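Local coordinates for protein CD180 antigen (Mus musculus, PDB 3T6Q) that may cooperate with MD-1 and TLR4 in the innate response of B cells to bacterial lipopolysaccharide, leading to NF-kappa-B activation, at residues E394-C399 and Q422-L427; L426-N431 and A450-N455; L475-I480 and L499-H504. One frame throughout, in Å; residues are numbered along the deposited sequence. Where two conformers were deposited one is given.

Contact 1. Residues E394-C399 and Q422-L427; sequences EAFKEC and QNLHLL
Gln422 lies against Glu394 where the two segments come closest, their CA atoms 4.9 Å apart. Its carbonyl O accepts a hydrogen bond from a water that itself accepts from Phe396 N, and Glu394 CG rests 3.6 Å from Gln422 O. The next residue, Asn423, makes the one direct hydrogen bond between the segments: ND2 gives a nearly straight bond (173°) to Glu394 OE1 at 2.8 Å. OE1 lies in the amide plane of Asn423, while ND2 meets OE1 from well above the carboxylate plane, the two planes being 65° apart. A second water donates to both Asn423 O and Phe396 O, so one water joins an N-H to a carbonyl and the other lies between two carbonyls. Leu424 then turns inward: CG anti to its carbonyl carbon (chi1 -73°) sends CD2 to Phe396 CB, 3.8 Å away, and to within 3.4 Å of Cys399 O, while CD1 sits obliquely by the Phe396 ring. The chain next bends through a type I turn, Leu424 to Leu427. Both segments are loops of successive leucine-rich repeats, each leading into a strand, 404-406 and 429-431; Phe396 and Leu427 both pack on Leu405 of the first.

Contact 2. Residues L426-N431 and A450-N455; sequences LLKVLN and ALQHLN. With NAG (2-acetamido-2-deoxy-beta-D-glucopyranose), chain F.
Lys428 O is gripped by two consecutive amides of the next repeat: Gln452 N donates at 2.9 Å, and His453 N adds a weak bond bent to 127°. From here the chains run as parallel strands, with Leu430 N donating to His453 O at 2.9 Å and Asn455 N to Leu430 O at 3.0 Å, so the backbone of Leu430 serves as both donor and acceptor. Before the strands, a water bridges Leu427 O and Ala450 N.

Side chains at matching positions lie side by side. Leu430 and Leu454 point the same way, Leu430 CD2 meeting Leu454 CD1 at 3.9 Å. Leu451 has CG anti to its backbone N (chi1 -161°), which brings CD1 close to Lys428 C and against Leu430 CB and Leu427 CD2. On the other face Val429 CG2 touches His453 CB, while Val429 CG1 approaches the imidazole obliquely. Further along, Asn431 and Asn455 run alongside each other.

Asn431 carries the N-linked sugar, ND2 being bonded to NAG C1 at 1.4 Å; its OD1 accepts from Ser433 N, which should help fix the amide's rotation. The sugar folds back over the strands, with NAG O6 lying 3.3 Å from His453 CE1, and it is also hydrogen-bonded to Asp406. Strands 429-431 and 453-455, whose axes approach to 4.9 Å and run 1° from parallel, are adjacent rungs of the leucine-rich-repeat solenoid, continued by strand 404-406 beyond the first and strand 480-482 beyond the second.

Contact 3. Residues L475-I480 and L499-H504; sequences LGRLEI and LKMMNH
Met501 reaches across to the turn at Gly476 and Arg477. Its CB lies 3.7 Å from Leu478 O. CG then comes within 3.3 Å of Gly476 O; with CG anti to the carbonyl carbon (chi1 -41°) and the chain extended beyond it, the residue runs on along the turn. SD passes Gly476 O and Arg477 CA, and the terminal CE ends 3.4 Å from Arg477 NE, oblique to the guanidinium, whose own chain bends at chi2 and chi3. Met501 is exposed and was modelled in two conformers, so this describes one of them.

Behind it, two waters bridge the backbones. One donates to Gly476 O and Leu478 O and accepts from Met501 N, while another links Gly476 O to Lys500 N. Deeper in, Leu499 CD2 packs on Leu475 CB at 4.0 Å and on Leu478 CB.

Where the strands begin, Glu479 O takes two amides at once. Asn503 N, 2.9 Å away, comes in the carbonyl plane on a lone pair, whereas His504 N, at 3.1 Å, lies nearly along the C=O axis. Ile480 and His504 then form a parallel bridge, with Ile480 CG2 3.9 Å from His504 CD2.

The chemistry is thus divided: leucines meet on the buried side, water joins the turns, and a carbonyl shared by two amides pairs the segments where leucine-rich repeats 17 and 18 enter their strands.

In the fold
The three contacts follow one another along the chain and along the same arm of the leucine-rich-repeat solenoid. Contacts 1 and 2 have centres about 12 Å apart and share Leu426 and Leu427, so the chain passes from the loop of the first into strand 429-431 of the second. The centre of contact 3 lies about 10 Å from that of contact 2; Gln452 O probably accepts from both Glu479 N and Ile480 N, carrying the pattern from strand 453-455 to strand 480-482. Contacts 1 and 3, about 20 Å between centres, do not touch. Together they show successive repeats joined neighbour to neighbour, the way this extracellular Toll-like-receptor-family domain builds its curved shape.

Contact 1. Residues E394-C399 and Q422-L427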
loop_
_atom_site.group_PDB
_atom_site.type_symbol
_atom_site.label_atom_id
_atom_site.label_comp_id
_atom_site.label_asym_id
_atom_site.label_seq_id
_atom_site.Cartn_x
_atom_site.Cartn_y
_atom_site.Cartn_z
ATOM N N GLU A 394 19.011 40.057 44.363
ATOM C CA GLU A 394 20.130 39.232 43.876
ATOM C C GLU A 394 19.834 37.725 43.928
ATOM O O GLU A 394 20.586 36.925 44.496
ATOM C CB GLU A 394 21.436 39.560 44.585
ATOM C CG GLU A 394 22.606 39.352 43.644
ATOM C CD GLU A 394 23.927 39.698 44.294
ATOM O OE1 GLU A 394 24.929 39.838 43.556
ATOM O OE2 GLU A 394 23.952 39.808 45.538
ATOM N N ALA A 395 18.710 37.385 43.310
ATOM C CA ALA A 395 18.203 36.036 43.253
ATOM C C ALA A 395 19.050 35.111 42.361
ATOM O O ALA A 395 18.875 33.909 42.410
ATOM C CB ALA A 395 16.742 36.082 42.785
ATOM N N PHE A 396 19.977 35.675 41.568
ATOM C CA PHE A 396 20.740 34.926 40.594
ATOM C C PHE A 396 22.248 35.176 40.797
ATOM O O PHE A 396 23.026 35.131 39.857
ATOM C CB PHE A 396 20.238 35.242 39.166
ATOM C CG PHE A 396 18.776 34.865 38.948
ATOM C CD1 PHE A 396 18.427 33.555 38.601
ATOM C CD2 PHE A 396 17.754 35.800 39.144
ATOM C CE1 PHE A 396 17.078 33.195 38.429
ATOM C CE2 PHE A 396 16.426 35.454 38.985
ATOM C CZ PHE A 396 16.072 34.146 38.622
ATOM N N LYS A 397 22.640 35.380 42.055
ATOM C CA LYS A 397 24.041 35.637 42.408
ATOM C C LYS A 397 24.909 34.453 41.998
ATOM O O LYS A 397 26.037 34.649 41.569
ATOM C CB LYS A 397 24.174 35.890 43.910
ATOM C CG LYS A 397 25.586 36.338 44.283
ATOM C CD LYS A 397 25.802 36.385 45.785
ATOM C CE LYS A 397 26.291 35.028 46.264
ATOM N NZ LYS A 397 27.014 35.125 47.556
ATOM N N GLU A 398 24.375 33.234 42.104
ATOM C CA GLU A 398 25.095 32.026 41.656
ATOM C C GLU A 398 25.358 31.902 40.148
ATOM O O GLU A 398 26.233 31.118 39.751
ATOM C CB GLU A 398 24.416 30.746 42.181
ATOM C CG GLU A 398 24.483 30.585 43.700
ATOM C CD GLU A 398 25.917 30.450 44.253
ATOM O OE1 GLU A 398 26.263 31.195 45.185
ATOM O OE2 GLU A 398 26.703 29.599 43.769
ATOM N N CYS A 399 24.660 32.700 39.323
ATOM C CA CYS A 399 24.846 32.693 37.872
ATOM C C CYS A 399 25.023 34.063 37.286
ATOM O O CYS A 399 24.190 34.500 36.472
ATOM C CB CYS A 399 23.668 32.067 37.148
ATOM S SG CYS A 399 23.163 30.527 37.905
ATOM N N GLN A 422 19.518 41.976 40.259
ATOM C CA GLN A 422 20.701 42.787 40.549
ATOM C C GLN A 422 21.982 42.028 40.140
ATOM O O GLN A 422 22.066 40.852 40.398
ATOM C CB GLN A 422 20.729 43.039 42.053
ATOM C CG GLN A 422 21.875 43.890 42.549
ATOM C CD GLN A 422 21.688 44.291 44.003
ATOM O OE1 GLN A 422 20.879 45.154 44.306
ATOM N NE2 GLN A 422 22.423 43.646 44.905
ATOM N N ASN A 423 22.970 42.702 39.538
ATOM C CA ASN A 423 24.240 42.026 39.188
ATOM C C ASN A 423 24.066 40.878 38.145
ATOM O O ASN A 423 24.818 39.919 38.111
ATOM C CB ASN A 423 24.978 41.540 40.461
ATOM C CG ASN A 423 25.452 42.703 41.372
ATOM O OD1 ASN A 423 25.661 43.826 40.920
ATOM N ND2 ASN A 423 25.639 42.414 42.656
ATOM N N LEU A 424 23.078 41.014 37.267
ATOM C CA LEU A 424 23.050 40.215 36.053
ATOM C C LEU A 424 23.462 41.142 34.896
ATOM O O LEU A 424 22.670 41.449 33.981
ATOM C CB LEU A 424 21.661 39.616 35.812
ATOM C CG LEU A 424 21.276 38.465 36.750
ATOM C CD1 LEU A 424 19.844 37.998 36.408
ATOM C CD2 LEU A 424 22.288 37.314 36.691
ATOM N N HIS A 425 24.718 41.576 34.968
ATOM C CA HIS A 425 25.263 42.579 34.061
ATOM C C HIS A 425 25.468 42.123 32.655
ATOM O O HIS A 425 25.800 42.931 31.826
ATOM C CB HIS A 425 26.610 43.056 34.618
ATOM C CG HIS A 425 26.493 44.009 35.784
ATOM N ND1 HIS A 425 25.329 44.224 36.456
ATOM C CD2 HIS A 425 27.463 44.791 36.423
ATOM C CE1 HIS A 425 25.539 45.122 37.439
ATOM N NE2 HIS A 425 26.843 45.467 37.420
ATOM N N LEU A 426 25.338 40.827 32.345
ATOM C CA LEU A 426 25.420 40.393 30.941
ATOM C C LEU A 426 24.046 39.972 30.368
ATOM O O LEU A 426 23.976 39.524 29.248
ATOM C CB LEU A 426 26.405 39.207 30.796
ATOM C CG LEU A 426 27.902 39.483 31.150
ATOM C CD1 LEU A 426 28.736 38.201 31.005
ATOM C CD2 LEU A 426 28.457 40.576 30.229
ATOM N N LEU A 427 22.979 40.065 31.152
ATOM C CA LEU A 427 21.681 39.536 30.678
ATOM C C LEU A 427 21.173 40.430 29.547
ATOM O O LEU A 427 21.140 41.675 29.705
ATOM C CB LEU A 427 20.660 39.521 31.813
ATOM C CG LEU A 427 19.380 38.715 31.476
ATOM C CD1 LEU A 427 19.630 37.203 31.498
ATOM C CD2 LEU A 427 18.340 39.066 32.550
HETATM O O HOH W 1 20.424 38.359 40.546
HETATM O O HOH W 2 24.716 37.599 39.700
#

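Contact 2. Residues L426-N431 and A450-N455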
loop_
_atom_site.group_PDB
_atom_site.type_symbol
_atom_site.label_atom_id
_atom_site.label_comp_id
_atom_site.label_asym_id
_atom_site.label_seq_id
_atom_site.Cartn_x
_atom_site.Cartn_y
_atom_site.Cartn_z
ATOM N N LEU A 426 25.338 40.827 32.345
ATOM C CA LEU A 426 25.420 40.393 30.941
ATOM C C LEU A 426 24.046 39.972 30.368
ATOM O O LEU A 426 23.976 39.524 29.248
ATOM C CB LEU A 426 26.405 39.207 30.796
ATOM C CG LEU A 426 27.902 39.483 31.150
ATOM C CD1 LEU A 426 28.736 38.201 31.005
ATOM C CD2 LEU A 426 28.457 40.576 30.229
ATOM N N LEU A 427 22.979 40.065 31.152
ATOM C CA LEU A 427 21.681 39.536 30.678
ATOM C C LEU A 427 21.173 40.430 29.547
ATOM O O LEU A 427 21.140 41.675 29.705
ATOM C CB LEU A 427 20.660 39.521 31.813
ATOM C CG LEU A 427 19.380 38.715 31.476
ATOM C CD1 LEU A 427 19.630 37.203 31.498
ATOM C CD2 LEU A 427 18.340 39.066 32.550
ATOM N N LYS A 428 20.802 39.804 28.427
ATOM C CA LYS A 428 20.367 40.526 27.242
ATOM C C LYS A 428 18.876 40.297 27.004
ATOM O O LYS A 428 18.238 41.168 26.425
ATOM C CB LYS A 428 21.101 40.046 25.994
ATOM C CG LYS A 428 22.591 40.387 25.995
ATOM C CD LYS A 428 23.206 39.956 24.669
ATOM C CE LYS A 428 24.358 38.994 24.892
ATOM N NZ LYS A 428 25.056 38.739 23.597
ATOM N N VAL A 429 18.359 39.119 27.412
ATOM C CA VAL A 429 16.978 38.738 27.081
ATOM C C VAL A 429 16.281 38.245 28.360
ATOM O O VAL A 429 16.787 37.332 29.036
ATOM C CB VAL A 429 16.896 37.610 26.018
ATOM C CG1 VAL A 429 15.427 37.190 25.800
ATOM C CG2 VAL A 429 17.503 38.039 24.681
ATOM N N LEU A 430 15.133 38.846 28.684
ATOM C CA LEU A 430 14.401 38.487 29.905
ATOM C C LEU A 430 12.915 38.359 29.536
ATOM O O LEU A 430 12.315 39.335 29.039
ATOM C CB LEU A 430 14.616 39.560 30.993
ATOM C CG LEU A 430 13.878 39.440 32.320
ATOM C CD1 LEU A 430 14.132 38.083 33.003
ATOM C CD2 LEU A 430 14.297 40.575 33.257
ATOM N N ASN A 431 12.340 37.164 29.736
ATOM C CA ASN A 431 10.945 36.959 29.368
ATOM C C ASN A 431 10.165 36.766 30.671
ATOM O O ASN A 431 10.359 35.765 31.375
ATOM C CB ASN A 431 10.763 35.762 28.394
ATOM C CG ASN A 431 9.337 35.649 27.856
ATOM O OD1 ASN A 431 8.421 36.223 28.408
ATOM N ND2 ASN A 431 9.145 34.896 26.794
ATOM N N ALA A 450 22.867 45.648 30.555
ATOM C CA ALA A 450 22.997 45.119 29.168
ATOM C C ALA A 450 21.687 44.671 28.557
ATOM O O ALA A 450 21.664 44.263 27.400
ATOM C CB ALA A 450 24.001 43.953 29.133
ATOM N N LEU A 451 20.592 44.724 29.324
ATOM C CA LEU A 451 19.310 44.185 28.841
ATOM C C LEU A 451 18.839 44.834 27.536
ATOM O O LEU A 451 18.665 46.063 27.483
ATOM C CB LEU A 451 18.193 44.285 29.899
ATOM C CG LEU A 451 17.023 43.329 29.585
ATOM C CD1 LEU A 451 17.476 41.863 29.779
ATOM C CD2 LEU A 451 15.788 43.627 30.442
ATOM N N GLN A 452 18.608 43.999 26.519
ATOM C CA GLN A 452 18.165 44.431 25.186
ATOM C C GLN A 452 16.706 44.118 24.874
ATOM O O GLN A 452 16.094 44.792 24.044
ATOM C CB GLN A 452 18.986 43.735 24.100
ATOM C CG GLN A 452 20.473 44.108 24.088
ATOM C CD GLN A 452 21.208 43.317 23.022
ATOM O OE1 GLN A 452 20.588 42.683 22.162
ATOM N NE2 GLN A 452 22.516 43.299 23.100
ATOM N N HIS A 453 16.157 43.106 25.545
ATOM C CA HIS A 453 14.885 42.504 25.114
ATOM C C HIS A 453 14.120 42.122 26.366
ATOM O O HIS A 453 14.587 41.306 27.184
ATOM C CB HIS A 453 15.185 41.300 24.207
ATOM C CG HIS A 453 13.992 40.623 23.597
ATOM N ND1 HIS A 453 14.110 39.749 22.566
ATOM C CD2 HIS A 453 12.639 40.628 23.952
ATOM C CE1 HIS A 453 12.902 39.250 22.252
ATOM N NE2 HIS A 453 11.998 39.772 23.105
ATOM N N LEU A 454 12.947 42.742 26.563
ATOM C CA LEU A 454 12.159 42.471 27.775
ATOM C C LEU A 454 10.735 42.188 27.380
ATOM O O LEU A 454 10.081 43.049 26.738
ATOM C CB LEU A 454 12.186 43.663 28.729
ATOM C CG LEU A 454 11.367 43.618 30.019
ATOM C CD1 LEU A 454 11.886 42.479 30.905
ATOM C CD2 LEU A 454 11.440 44.964 30.728
ATOM N N ASN A 455 10.242 40.985 27.715
ATOM C CA ASN A 455 8.869 40.673 27.348
ATOM C C ASN A 455 8.063 40.741 28.623
ATOM O O ASN A 455 8.293 39.956 29.562
ATOM C CB ASN A 455 8.766 39.274 26.677
ATOM C CG ASN A 455 7.356 38.922 26.191
ATOM O OD1 ASN A 455 7.221 38.279 25.164
ATOM N ND2 ASN A 455 6.327 39.275 26.934
HETATM C C1 NAG F . 10.202 34.235 26.089
HETATM C C2 NAG F . 9.754 33.010 25.275
HETATM C C3 NAG F . 10.971 32.500 24.473
HETATM C C4 NAG F . 11.624 33.609 23.611
HETATM C C5 NAG F . 11.891 34.855 24.465
HETATM C C6 NAG F . 12.373 36.049 23.635
HETATM C C7 NAG F . 8.014 31.459 26.106
HETATM C C8 NAG F . 7.628 30.381 27.110
HETATM N N2 NAG F . 9.240 31.964 26.189
HETATM O O3 NAG F . 10.547 31.432 23.613
HETATM O O4 NAG F . 12.928 33.187 23.179
HETATM O O5 NAG F . 10.725 35.239 25.194
HETATM O O6 NAG F . 11.439 36.329 22.611
HETATM O O7 NAG F . 7.210 31.830 25.253
HETATM O O HOH W 3 21.892 43.266 31.832
#

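Contact 3. Residues L475-I480 and L499-H504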
loop_
_atom_site.group_PDB
_atom_site.type_symbol
_atom_site.label_atom_id
_atom_site.label_comp_id
_atom_site.label_asym_id
_atom_site.label_seq_id
_atom_site.Cartn_x
_atom_site.Cartn_y
_atom_site.Cartn_z
ATOM N N LEU A 475 16.514 50.705 32.307
ATOM C CA LEU A 475 16.954 49.789 31.238
ATOM C C LEU A 475 17.509 50.566 30.020
ATOM O O LEU A 475 16.946 50.552 28.928
ATOM C CB LEU A 475 15.795 48.813 30.851
ATOM C CG LEU A 475 15.305 47.988 32.062
ATOM C CD1 LEU A 475 14.042 47.222 31.696
ATOM C CD2 LEU A 475 16.383 47.028 32.575
ATOM N N GLY A 476 18.625 51.261 30.218
ATOM C CA GLY A 476 19.191 52.133 29.171
ATOM C C GLY A 476 19.540 51.460 27.853
ATOM O O GLY A 476 19.522 52.133 26.821
ATOM N N ARG A 477 19.864 50.152 27.843
ATOM C CA ARG A 477 20.166 49.491 26.547
ATOM C C ARG A 477 18.976 48.799 25.880
ATOM O O ARG A 477 19.107 48.099 24.850
ATOM C CB ARG A 477 21.356 48.530 26.684
ATOM C CG ARG A 477 22.560 49.180 27.365
ATOM C CD ARG A 477 23.896 48.841 26.732
ATOM N NE ARG A 477 24.397 50.048 26.076
ATOM C CZ ARG A 477 25.404 50.104 25.212
ATOM N NH1 ARG A 477 26.057 49.005 24.856
ATOM N NH2 ARG A 477 25.750 51.276 24.694
ATOM N N LEU A 478 17.799 48.961 26.466
ATOM C CA LEU A 478 16.635 48.232 25.965
ATOM C C LEU A 478 16.287 48.566 24.525
ATOM O O LEU A 478 16.147 49.742 24.165
ATOM C CB LEU A 478 15.424 48.489 26.875
ATOM C CG LEU A 478 14.283 47.493 26.671
ATOM C CD1 LEU A 478 14.773 46.160 27.278
ATOM C CD2 LEU A 478 13.101 48.018 27.504
ATOM N N GLU A 479 16.126 47.535 23.710
ATOM C CA GLU A 479 15.726 47.689 22.321
ATOM C C GLU A 479 14.331 47.208 22.043
ATOM O O GLU A 479 13.616 47.827 21.246
ATOM C CB GLU A 479 16.696 46.966 21.375
ATOM C CG GLU A 479 18.016 47.722 21.250
ATOM C CD GLU A 479 19.024 46.971 20.407
ATOM O OE1 GLU A 479 18.650 46.337 19.396
ATOM O OE2 GLU A 479 20.205 47.012 20.780
ATOM N N ILE A 480 13.955 46.098 22.680
ATOM C CA ILE A 480 12.673 45.442 22.390
ATOM C C ILE A 480 11.888 45.390 23.706
ATOM O O ILE A 480 12.398 44.908 24.728
ATOM C CB ILE A 480 12.881 43.995 21.860
ATOM C CG1 ILE A 480 13.672 44.004 20.561
ATOM C CG2 ILE A 480 11.538 43.275 21.695
ATOM C CD1 ILE A 480 14.242 42.646 20.167
ATOM N N LEU A 499 14.593 55.575 28.073
ATOM C CA LEU A 499 14.832 54.455 27.132
ATOM C C LEU A 499 15.123 54.947 25.723
ATOM O O LEU A 499 14.230 55.006 24.862
ATOM C CB LEU A 499 13.638 53.499 27.123
ATOM C CG LEU A 499 13.285 53.047 28.537
ATOM C CD1 LEU A 499 11.876 52.494 28.540
ATOM C CD2 LEU A 499 14.279 51.991 28.992
ATOM N N LYS A 500 16.384 55.271 25.460
ATOM C CA LYS A 500 16.705 55.937 24.211
ATOM C C LYS A 500 17.094 55.000 23.075
ATOM O O LYS A 500 17.183 55.445 21.920
ATOM C CB LYS A 500 17.738 57.072 24.457
ATOM C CG LYS A 500 17.276 58.019 25.591
ATOM C CD LYS A 500 18.100 59.289 25.801
ATOM C CE LYS A 500 17.502 60.225 26.865
ATOM N NZ LYS A 500 16.081 60.670 26.614
ATOM N N MET A 501 17.309 53.716 23.368
ATOM C CA MET A 501 17.707 52.779 22.309
ATOM C C MET A 501 16.561 51.892 21.830
ATOM O O MET A 501 16.784 50.974 21.052
ATOM C CB MET A 501 18.868 51.885 22.769
ATOM C CG MET A 501 19.938 52.612 23.558
ATOM S SD MET A 501 21.440 51.621 23.604
ATOM C CE MET A 501 22.361 52.505 24.879
ATOM N N MET A 502 15.338 52.158 22.289
ATOM C CA MET A 502 14.195 51.316 21.871
ATOM C C MET A 502 13.954 51.426 20.397
ATOM O O MET A 502 13.942 52.519 19.836
ATOM C CB MET A 502 12.927 51.580 22.673
ATOM C CG MET A 502 13.011 51.087 24.100
ATOM S SD MET A 502 11.359 50.947 24.826
ATOM C CE MET A 502 10.719 52.643 24.754
ATOM N N ASN A 503 13.802 50.284 19.747
ATOM C CA ASN A 503 13.451 50.277 18.328
ATOM C C ASN A 503 12.287 49.327 17.986
ATOM O O ASN A 503 11.905 49.234 16.840
ATOM C CB ASN A 503 14.711 50.015 17.437
ATOM C CG ASN A 503 15.405 48.680 17.753
ATOM O OD1 ASN A 503 16.660 48.582 17.810
ATOM N ND2 ASN A 503 14.629 47.660 17.936
ATOM N N HIS A 504 11.732 48.626 18.983
ATOM C CA HIS A 504 10.578 47.754 18.737
ATOM C C HIS A 504 9.701 47.793 19.973
ATOM O O HIS A 504 10.088 47.301 21.054
ATOM C CB HIS A 504 11.077 46.333 18.401
ATOM C CG HIS A 504 9.986 45.297 18.235
ATOM N ND1 HIS A 504 9.794 44.639 17.084
ATOM C CD2 HIS A 504 9.017 44.809 19.130
ATOM C CE1 HIS A 504 8.758 43.782 17.210
ATOM N NE2 HIS A 504 8.288 43.879 18.461
HETATM O O HOH W 4 16.699 52.061 25.548
HETATM O O HOH W 5 18.848 54.734 26.823
#